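Local coordinates for probable aminotransferase (Pseudomonas aeruginosa, PDB 5YKR), which is a probable class-III aminotransferase, a two-chain enzyme of the pyridoxal-phosphate-dependent aminotransferase family that carries its cofactor covalently attached to the protein, at residues Val232-Pro237 with Thr380-Arg385; Ala309-Phe314 with Phe323-Thr328; Leu389-Ala394 with Gly398-His403. All coordinates share one frame; numbering follows the deposited sequence.

Contact 1 of 3, residues Val232-Pro237 with Thr380-Arg385; sequences VGMVPP and TRIGAR
The Arg385 guanidinium has the terminal methyl of Met234 at its edge, close to the guanidinium plane, and the same methyl rests on the aliphatic part of the arginine, with Met234 CE 3.7 Å from Arg385 CG. The guanidinium of Arg381, whose CB points away from Met234, folds back to the turn and has Gly383 O at its edge, in plane. This bond from Arg381 NH1 to Gly383 O is 2.9 Å long and nearly straight at 166°, while Arg381 NE makes a salt bridge with Glu363.

Met234 carries the contact. Its CG stands anti to the carbonyl carbon (chi1 -72°) and the chain is extended beyond it, which sends sulfur and methyl straight across to the hairpin. The methyl reaches Ile382, with Met234 CE 3.7 Å from Ile382 CG1, so that it touches both the isoleucine and the arginine stem. The sulfur passes Thr380: Met234 SD is 3.6 Å from Thr380 O and 3.8 Å from Thr380 CG2, the two side chains sliding past each other in opposite directions. The threonine turns its methyl to the sulfur and its hydroxyl to a water, which lies 2.7 Å from Thr380 OG1 and donates to Met234 O at 2.8 Å. A single water thus makes the polar link, beside a contact that is mostly van der Waals packing.

Ile382 to Arg385 form a type II' turn with Gly383 at its second position, joining strands 378-382 and 385-389 in a tight beta hairpin. Strand 430-432 completes this antiparallel sheet and packs against Arg385, whose NH1 bonds to Ser85. Helix 349-372 lies against Arg381 and Ala384, whereas helix 398-402 meets the loop of Met234 at Val232 and Val235.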
loop_
_atom_site.group_PDB
_atom_site.type_symbol
_atom_site.label_atom_id
_atom_site.label_comp_id
_atom_site.label_asym_id
_atom_site.label_seq_id
_atom_site.Cartn_x
_atom_site.Cartn_y
_atom_site.Cartn_z
ATOM N N VAL A 232 16.278 8.462 12.770
ATOM C CA VAL A 232 16.648 8.564 14.192
ATOM C C VAL A 232 17.493 9.814 14.361
ATOM O O VAL A 232 18.619 9.786 14.883
ATOM C CB VAL A 232 17.316 7.237 14.681
ATOM C CG1 VAL A 232 18.620 6.936 13.925
ATOM C CG2 VAL A 232 17.483 7.250 16.172
ATOM N N GLY A 233 17.011 10.915 13.790
ATOM C CA GLY A 233 17.953 11.917 13.344
ATOM C C GLY A 233 18.783 11.357 12.188
ATOM O O GLY A 233 18.489 10.265 11.655
ATOM N N MET A 234 19.829 12.069 11.822
ATOM C CA MET A 234 20.666 11.648 10.707
ATOM C C MET A 234 21.950 10.994 11.142
ATOM O O MET A 234 22.662 11.539 11.947
ATOM C CB MET A 234 20.991 12.840 9.825
ATOM C CG MET A 234 19.804 13.299 9.034
ATOM S SD MET A 234 20.194 14.805 8.068
ATOM C CE MET A 234 18.649 14.915 7.243
ATOM N N VAL A 235 22.231 9.817 10.600
ATOM C CA VAL A 235 23.461 9.077 10.890
ATOM C C VAL A 235 24.232 8.905 9.591
ATOM O O VAL A 235 23.885 8.061 8.723
ATOM C CB VAL A 235 23.204 7.697 11.545
ATOM C CG1 VAL A 235 24.551 7.092 11.954
ATOM C CG2 VAL A 235 22.216 7.813 12.712
ATOM N N PRO A 236 25.274 9.713 9.403
ATOM C CA PRO A 236 26.052 9.529 8.191
ATOM C C PRO A 236 26.853 8.241 8.169
ATOM O O PRO A 236 27.281 7.753 9.232
ATOM C CB PRO A 236 27.060 10.713 8.253
ATOM C CG PRO A 236 26.515 11.648 9.243
ATOM C CD PRO A 236 25.750 10.835 10.219
ATOM N N PRO A 237 27.065 7.652 7.004
ATOM C CA PRO A 237 27.995 6.539 6.884
ATOM C C PRO A 237 29.432 7.026 7.139
ATOM O O PRO A 237 29.818 8.114 6.711
ATOM C CB PRO A 237 27.766 6.063 5.445
ATOM C CG PRO A 237 27.390 7.298 4.706
ATOM C CD PRO A 237 26.612 8.141 5.677
ATOM N N THR A 380 22.918 18.508 10.572
ATOM C CA THR A 380 23.407 17.771 9.406
ATOM C C THR A 380 22.509 18.028 8.197
ATOM O O THR A 380 21.320 18.208 8.351
ATOM C CB THR A 380 23.439 16.263 9.718
ATOM O OG1 THR A 380 24.308 16.056 10.846
ATOM C CG2 THR A 380 23.946 15.433 8.563
ATOM N N ARG A 381 23.090 18.029 6.992
ATOM C CA ARG A 381 22.324 18.195 5.743
ATOM C C ARG A 381 22.709 17.090 4.758
ATOM O O ARG A 381 23.888 16.732 4.600
ATOM C CB ARG A 381 22.584 19.575 5.127
ATOM C CG ARG A 381 21.865 19.777 3.787
ATOM C CD ARG A 381 21.953 21.194 3.289
ATOM N NE ARG A 381 23.298 21.511 2.823
ATOM C CZ ARG A 381 23.743 21.308 1.594
ATOM N NH1 ARG A 381 22.956 20.751 0.651
ATOM N NH2 ARG A 381 24.987 21.683 1.286
ATOM N N ILE A 382 21.689 16.528 4.106
ATOM C CA ILE A 382 21.862 15.662 2.948
ATOM C C ILE A 382 21.030 16.261 1.826
ATOM O O ILE A 382 19.804 16.105 1.767
ATOM C CB ILE A 382 21.516 14.178 3.201
ATOM C CG1 ILE A 382 20.276 13.978 4.007
ATOM C CG2 ILE A 382 22.695 13.537 3.851
ATOM C CD1 ILE A 382 19.769 12.555 3.852
ATOM N N GLY A 383 21.713 17.027 0.969
ATOM C CA GLY A 383 21.023 17.672 -0.128
ATOM C C GLY A 383 19.962 18.656 0.334
ATOM O O GLY A 383 20.283 19.653 0.969
ATOM N N ALA A 384 18.706 18.361 0.017
ATOM C CA ALA A 384 17.564 19.193 0.345
ATOM C C ALA A 384 17.035 19.038 1.762
ATOM O O ALA A 384 16.096 19.763 2.151
ATOM C CB ALA A 384 16.443 18.923 -0.630
ATOM N N ARG A 385 17.584 18.085 2.545
ATOM C CA ARG A 385 17.002 17.704 3.821
ATOM C C ARG A 385 17.982 18.037 4.953
ATOM O O ARG A 385 19.149 17.661 4.866
ATOM C CB ARG A 385 16.704 16.180 3.779
ATOM C CG ARG A 385 15.914 15.615 4.927
ATOM C CD ARG A 385 15.819 14.103 4.804
ATOM N NE ARG A 385 14.897 13.614 5.822
ATOM C CZ ARG A 385 13.553 13.506 5.660
ATOM N NH1 ARG A 385 12.969 13.790 4.504
ATOM N NH2 ARG A 385 12.809 13.198 6.694
HETATM O O HOH W 1 23.257 14.205 12.465
#

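Contact 2 of 3, residues Ala309-Phe314 with Phe323-Thr328; sequences AVLPHF and FGFGGT
Leu311 turns its CG anti to the backbone N (chi1 -177°), and chi2 of 53° then splits its two methyls between Phe323 and Phe325. The aromatics are set for this by different first torsions: Phe323 CG stands anti to its carbonyl carbon, whereas Phe325 CG falls between its backbone N and carbonyl carbon (chi1 68°). The result is a small apolar cluster in the loop region between helices 301-310 and 333-346 of a class-III aminotransferase, at the interface with the second subunit.

The two methyls meet their rings in different ways. CD1 of Leu311 sits over the centre of the Phe323 face in a CH-pi contact, 3.4 Å from the centroid and almost exactly on the ring normal. Its distances to the six ring carbons are consequently nearly equal, from 3.5 Å at Phe323 CG to 3.8 Å at Phe323 CZ. Leu311 CD2 instead comes to the edge of the Phe325 ring, near its plane, 3.7 Å from Phe325 CE1. One leucine thus serves both phenylalanines, over the face of one and at the edge of the other. Met152 of helix 139-154 also touches Leu311, and the same helix packs on Phe325 through Arg148 and Leu149.

The surrounding backbone is bound to the partner chain. Leu311 O accepts a hydrogen bond from Tyr43 of the second subunit, and Phe325 O one from Trp49 of that subunit. Further along, beyond Gly326 and Gly327, Thr328 OG1 is hydrogen-bonded to the LLP side chain of the second subunit, which places this loop next to the neighbour's cofactor. Within the loop the Phe325 ring meets a polar atom at its edge as well: Phe323 O lies in the ring plane, 3.5 Å from Phe325 CD1.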
loop_
_atom_site.group_PDB
_atom_site.type_symbol
_atom_site.label_atom_id
_atom_site.label_comp_id
_atom_site.label_asym_id
_atom_site.label_seq_id
_atom_site.Cartn_x
_atom_site.Cartn_y
_atom_site.Cartn_z
ATOM N N ALA A 309 14.666 -17.598 -12.148
ATOM C CA ALA A 309 14.864 -19.028 -12.009
ATOM C C ALA A 309 14.094 -19.616 -10.848
ATOM O O ALA A 309 13.961 -20.847 -10.786
ATOM C CB ALA A 309 16.333 -19.311 -11.903
ATOM N N VAL A 310 13.603 -18.819 -9.906
ATOM C CA VAL A 310 12.688 -19.287 -8.866
ATOM C C VAL A 310 11.258 -18.816 -9.054
ATOM O O VAL A 310 10.358 -19.275 -8.324
ATOM C CB VAL A 310 13.210 -18.934 -7.432
ATOM C CG1 VAL A 310 14.489 -19.704 -7.131
ATOM C CG2 VAL A 310 13.400 -17.419 -7.224
ATOM N N LEU A 311 11.003 -17.891 -9.972
ATOM C CA LEU A 311 9.662 -17.379 -10.294
ATOM C C LEU A 311 9.683 -17.105 -11.802
ATOM O O LEU A 311 9.932 -15.989 -12.279
ATOM C CB LEU A 311 9.329 -16.147 -9.485
ATOM C CG LEU A 311 7.926 -15.609 -9.716
ATOM C CD1 LEU A 311 6.844 -16.653 -9.532
ATOM C CD2 LEU A 311 7.719 -14.412 -8.803
ATOM N N PRO A 312 9.428 -18.143 -12.597
ATOM C CA PRO A 312 9.557 -17.989 -14.038
ATOM C C PRO A 312 8.497 -17.071 -14.655
ATOM O O PRO A 312 7.410 -16.861 -14.114
ATOM C CB PRO A 312 9.325 -19.387 -14.559
ATOM C CG PRO A 312 9.705 -20.297 -13.458
ATOM C CD PRO A 312 9.274 -19.567 -12.201
ATOM N N HIS A 313 8.882 -16.490 -15.789
ATOM C CA HIS A 313 7.902 -15.733 -16.576
ATOM C C HIS A 313 6.683 -16.617 -16.851
ATOM O O HIS A 313 6.781 -17.827 -17.085
ATOM C CB HIS A 313 8.557 -15.278 -17.892
ATOM C CG HIS A 313 9.613 -14.268 -17.652
ATOM N ND1 HIS A 313 9.322 -12.971 -17.278
ATOM C CD2 HIS A 313 10.973 -14.394 -17.643
ATOM C CE1 HIS A 313 10.457 -12.323 -17.090
ATOM N NE2 HIS A 313 11.473 -13.169 -17.274
ATOM N N PHE A 314 5.521 -15.994 -16.782
ATOM C CA PHE A 314 4.253 -16.768 -16.821
ATOM C C PHE A 314 4.068 -17.398 -18.181
ATOM O O PHE A 314 4.333 -16.767 -19.213
ATOM C CB PHE A 314 3.089 -15.816 -16.505
ATOM C CG PHE A 314 1.842 -16.477 -16.040
ATOM C CD1 PHE A 314 1.740 -16.965 -14.726
ATOM C CD2 PHE A 314 0.782 -16.606 -16.882
ATOM C CE1 PHE A 314 0.578 -17.539 -14.279
ATOM C CE2 PHE A 314 -0.407 -17.194 -16.462
ATOM C CZ PHE A 314 -0.512 -17.653 -15.166
ATOM N N PHE A 323 1.564 -15.296 -6.135
ATOM C CA PHE A 323 2.892 -15.663 -5.591
ATOM C C PHE A 323 3.255 -14.894 -4.293
ATOM O O PHE A 323 4.402 -14.834 -3.901
ATOM C CB PHE A 323 4.015 -15.531 -6.640
ATOM C CG PHE A 323 3.703 -16.250 -7.928
ATOM C CD1 PHE A 323 3.737 -17.641 -7.999
ATOM C CD2 PHE A 323 3.454 -15.530 -9.085
ATOM C CE1 PHE A 323 3.498 -18.309 -9.182
ATOM C CE2 PHE A 323 3.205 -16.200 -10.255
ATOM C CZ PHE A 323 3.200 -17.593 -10.314
ATOM N N GLY A 324 2.258 -14.351 -3.607
ATOM C CA GLY A 324 2.469 -13.737 -2.302
ATOM C C GLY A 324 2.776 -12.248 -2.302
ATOM O O GLY A 324 3.016 -11.672 -1.233
ATOM N N PHE A 325 2.833 -11.625 -3.501
ATOM C CA PHE A 325 3.185 -10.199 -3.538
ATOM C C PHE A 325 2.472 -9.587 -4.758
ATOM O O PHE A 325 1.726 -10.244 -5.469
ATOM C CB PHE A 325 4.719 -9.980 -3.575
ATOM C CG PHE A 325 5.417 -10.424 -4.831
ATOM C CD1 PHE A 325 5.587 -11.763 -5.128
ATOM C CD2 PHE A 325 5.936 -9.471 -5.710
ATOM C CE1 PHE A 325 6.237 -12.146 -6.277
ATOM C CE2 PHE A 325 6.602 -9.843 -6.864
ATOM C CZ PHE A 325 6.731 -11.184 -7.162
ATOM N N GLY A 326 2.745 -8.320 -4.991
ATOM C CA GLY A 326 2.001 -7.454 -5.918
ATOM C C GLY A 326 0.846 -6.928 -5.167
ATOM O O GLY A 326 0.714 -7.253 -3.975
ATOM N N GLY A 327 -0.065 -6.274 -5.834
ATOM C CA GLY A 327 -1.242 -5.662 -5.235
ATOM C C GLY A 327 -2.144 -5.171 -6.377
ATOM O O GLY A 327 -1.658 -4.815 -7.490
ATOM N N THR A 328 -3.443 -5.133 -6.128
ATOM C CA THR A 328 -4.405 -4.906 -7.212
ATOM C C THR A 328 -4.253 -3.566 -7.910
ATOM O O THR A 328 -4.442 -3.485 -9.135
ATOM C CB THR A 328 -5.823 -5.135 -6.705
ATOM O OG1 THR A 328 -5.911 -6.429 -6.041
ATOM C CG2 THR A 328 -6.848 -5.031 -7.832
#

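Contact 3 of 3, residues Leu389-Ala394 with Gly398-His403; sequences LFMTHA and GGEAHH
Met391 lies across Glu400 at about a right angle, and its shape explains how. CG takes the position between backbone N and carbonyl carbon (chi1 59°), the next bond is extended, and the chain bends at the last torsion (chi3 -70°). The sulfur is thereby laid against the helix backbone, Met391 SD being 4.1 Å from Glu400 O and 4.3 Å from Ala401 CA, while the methyl folds round toward the glutamate, with Met391 CE 4.2 Å from Glu400 OE1. These separations are loose van der Waals packing. Glu400 itself runs extended beyond CG, and its carboxylate has a stronger partner in Arg396, to which OE2 makes a salt bridge; this should keep the group largely fixed beside the methionine methyl.

Between the two contacting side chains of 389-394, Phe390 is the centre of an inverse gamma turn, spanned by a weak bond from Met391 N to Leu389 O. The turn comes where strand 385-389 leaves the antiparallel sheet that also holds 378-382 and 430-432; the chain then loops round into the short helix 398-402. Leu389 and Met391 both direct their CB atoms to that helix, and the phenylalanine between them packs instead with Trp377 and helix 407-418.

Leu389 lies along one side of Ala401. Its first torsion (chi1 -99°) is displaced from a staggered value, and the two methyls meet different parts of the alanine: Leu389 CD1 lies 4.2 Å from Ala401 CB, and Leu389 CD2 is 3.9 Å from Ala401 O. Both methyls are thus in loose contact with the alanine. At its start, the helix is tied by Glu400 N to Asn397 OD1 and by Gly399 N to Glu204, and His402 N donates to Gly398 O at 2.9 Å.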
loop_
_atom_site.group_PDB
_atom_site.type_symbol
_atom_site.label_atom_id
_atom_site.label_comp_id
_atom_site.label_asym_id
_atom_site.label_seq_id
_atom_site.Cartn_x
_atom_site.Cartn_y
_atom_site.Cartn_z
ATOM N N LEU A 389 20.095 17.278 15.959
ATOM C CA LEU A 389 20.015 16.251 16.990
ATOM C C LEU A 389 20.598 16.854 18.254
ATOM O O LEU A 389 21.545 17.670 18.199
ATOM C CB LEU A 389 20.865 15.028 16.597
ATOM C CG LEU A 389 20.271 13.776 15.983
ATOM C CD1 LEU A 389 21.382 12.812 15.614
ATOM C CD2 LEU A 389 19.172 13.141 16.860
ATOM N N PHE A 390 20.089 16.399 19.409
ATOM C CA PHE A 390 20.482 16.999 20.698
ATOM C C PHE A 390 21.720 16.301 21.286
ATOM O O PHE A 390 21.700 15.808 22.415
ATOM C CB PHE A 390 19.323 16.978 21.698
ATOM C CG PHE A 390 17.992 17.452 21.162
ATOM C CD1 PHE A 390 17.896 18.510 20.255
ATOM C CD2 PHE A 390 16.827 16.858 21.596
ATOM C CE1 PHE A 390 16.657 18.923 19.782
ATOM C CE2 PHE A 390 15.579 17.280 21.157
ATOM C CZ PHE A 390 15.501 18.304 20.236
ATOM N N MET A 391 22.792 16.279 20.504
ATOM C CA MET A 391 24.086 15.814 20.979
ATOM C C MET A 391 25.187 16.608 20.252
ATOM O O MET A 391 24.979 17.182 19.162
ATOM C CB MET A 391 24.228 14.303 20.736
ATOM C CG MET A 391 24.113 13.863 19.272
ATOM S SD MET A 391 24.027 12.096 18.979
ATOM C CE MET A 391 25.709 11.601 19.408
ATOM N N THR A 392 26.350 16.666 20.877
ATOM C CA THR A 392 27.397 17.561 20.379
ATOM C C THR A 392 27.976 17.189 18.993
ATOM O O THR A 392 28.304 18.055 18.195
ATOM C CB THR A 392 28.535 17.671 21.417
ATOM O OG1 THR A 392 27.996 18.324 22.555
ATOM C CG2 THR A 392 29.639 18.489 20.921
ATOM N N HIS A 393 28.094 15.897 18.744
ATOM C CA HIS A 393 28.812 15.381 17.593
ATOM C C HIS A 393 27.868 14.467 16.794
ATOM O O HIS A 393 26.935 13.923 17.339
ATOM C CB HIS A 393 30.029 14.573 18.047
ATOM C CG HIS A 393 31.016 15.353 18.881
ATOM N ND1 HIS A 393 31.840 16.325 18.352
ATOM C CD2 HIS A 393 31.312 15.284 20.198
ATOM C CE1 HIS A 393 32.598 16.830 19.311
ATOM N NE2 HIS A 393 32.306 16.203 20.440
ATOM N N ALA A 394 28.134 14.309 15.504
ATOM C CA ALA A 394 27.374 13.380 14.713
ATOM C C ALA A 394 27.410 11.980 15.356
ATOM O O ALA A 394 28.472 11.502 15.766
ATOM C CB ALA A 394 27.933 13.310 13.301
ATOM N N GLY A 398 22.788 4.394 14.956
ATOM C CA GLY A 398 21.457 4.682 15.383
ATOM C C GLY A 398 21.255 4.602 16.877
ATOM O O GLY A 398 20.513 5.401 17.440
ATOM N N GLY A 399 21.917 3.638 17.533
ATOM C CA GLY A 399 21.761 3.515 18.968
ATOM C C GLY A 399 22.174 4.794 19.701
ATOM O O GLY A 399 21.508 5.210 20.649
ATOM N N GLU A 400 23.273 5.407 19.258
ATOM C CA GLU A 400 23.762 6.679 19.832
ATOM C C GLU A 400 22.775 7.792 19.601
ATOM O O GLU A 400 22.427 8.593 20.478
ATOM C CB GLU A 400 25.081 7.096 19.210
ATOM C CG GLU A 400 26.277 6.375 19.722
ATOM C CD GLU A 400 27.607 6.947 19.246
ATOM O OE1 GLU A 400 27.651 7.989 18.526
ATOM O OE2 GLU A 400 28.613 6.324 19.613
ATOM N N ALA A 401 22.331 7.855 18.367
ATOM C CA ALA A 401 21.400 8.886 17.948
ATOM C C ALA A 401 20.125 8.879 18.737
ATOM O O ALA A 401 19.557 9.917 19.039
ATOM C CB ALA A 401 21.123 8.758 16.472
ATOM N N HIS A 402 19.618 7.667 19.019
ATOM C CA HIS A 402 18.339 7.526 19.734
ATOM C C HIS A 402 18.295 8.269 21.071
ATOM O O HIS A 402 17.247 8.803 21.465
ATOM C CB HIS A 402 18.048 6.055 19.947
ATOM C CG HIS A 402 16.698 5.762 20.510
ATOM N ND1 HIS A 402 15.591 5.510 19.731
ATOM C CD2 HIS A 402 16.310 5.606 21.788
ATOM C CE1 HIS A 402 14.564 5.235 20.516
ATOM N NE2 HIS A 402 14.970 5.316 21.770
ATOM N N HIS A 403 19.434 8.333 21.750
ATOM C CA HIS A 403 19.497 9.049 23.054
ATOM C C HIS A 403 19.381 10.553 22.947
ATOM O O HIS A 403 19.091 11.252 23.958
ATOM C CB HIS A 403 20.812 8.761 23.745
ATOM C CG HIS A 403 20.962 7.337 24.132
ATOM N ND1 HIS A 403 20.293 6.810 25.221
ATOM C CD2 HIS A 403 21.718 6.333 23.627
ATOM C CE1 HIS A 403 20.602 5.526 25.339
ATOM N NE2 HIS A 403 21.488 5.220 24.408
#

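Overall arrangement
Along the chain, contact 2 falls between the two segments of contact 1, and contact 3 follows both. Contacts 1 and 3 are neighbours, with centres 12 Å apart, and share a sheet: the hairpin of 378-382 and 385-389 supplies one side of contact 1, and the end of its second strand opens contact 3. They also touch directly, Val232 and Gly233 packing on Ala401, His402, Gly398 and Leu389. Together they tie hairpin and helix 398-402 to the loop after strand 220-225 within one chain. Contact 2, centred about 36 Å and 41 Å from contacts 1 and 3 across the chain's centre, instead lies at the subunit interface, where its loop leads to Thr328 and the neighbour's LLP.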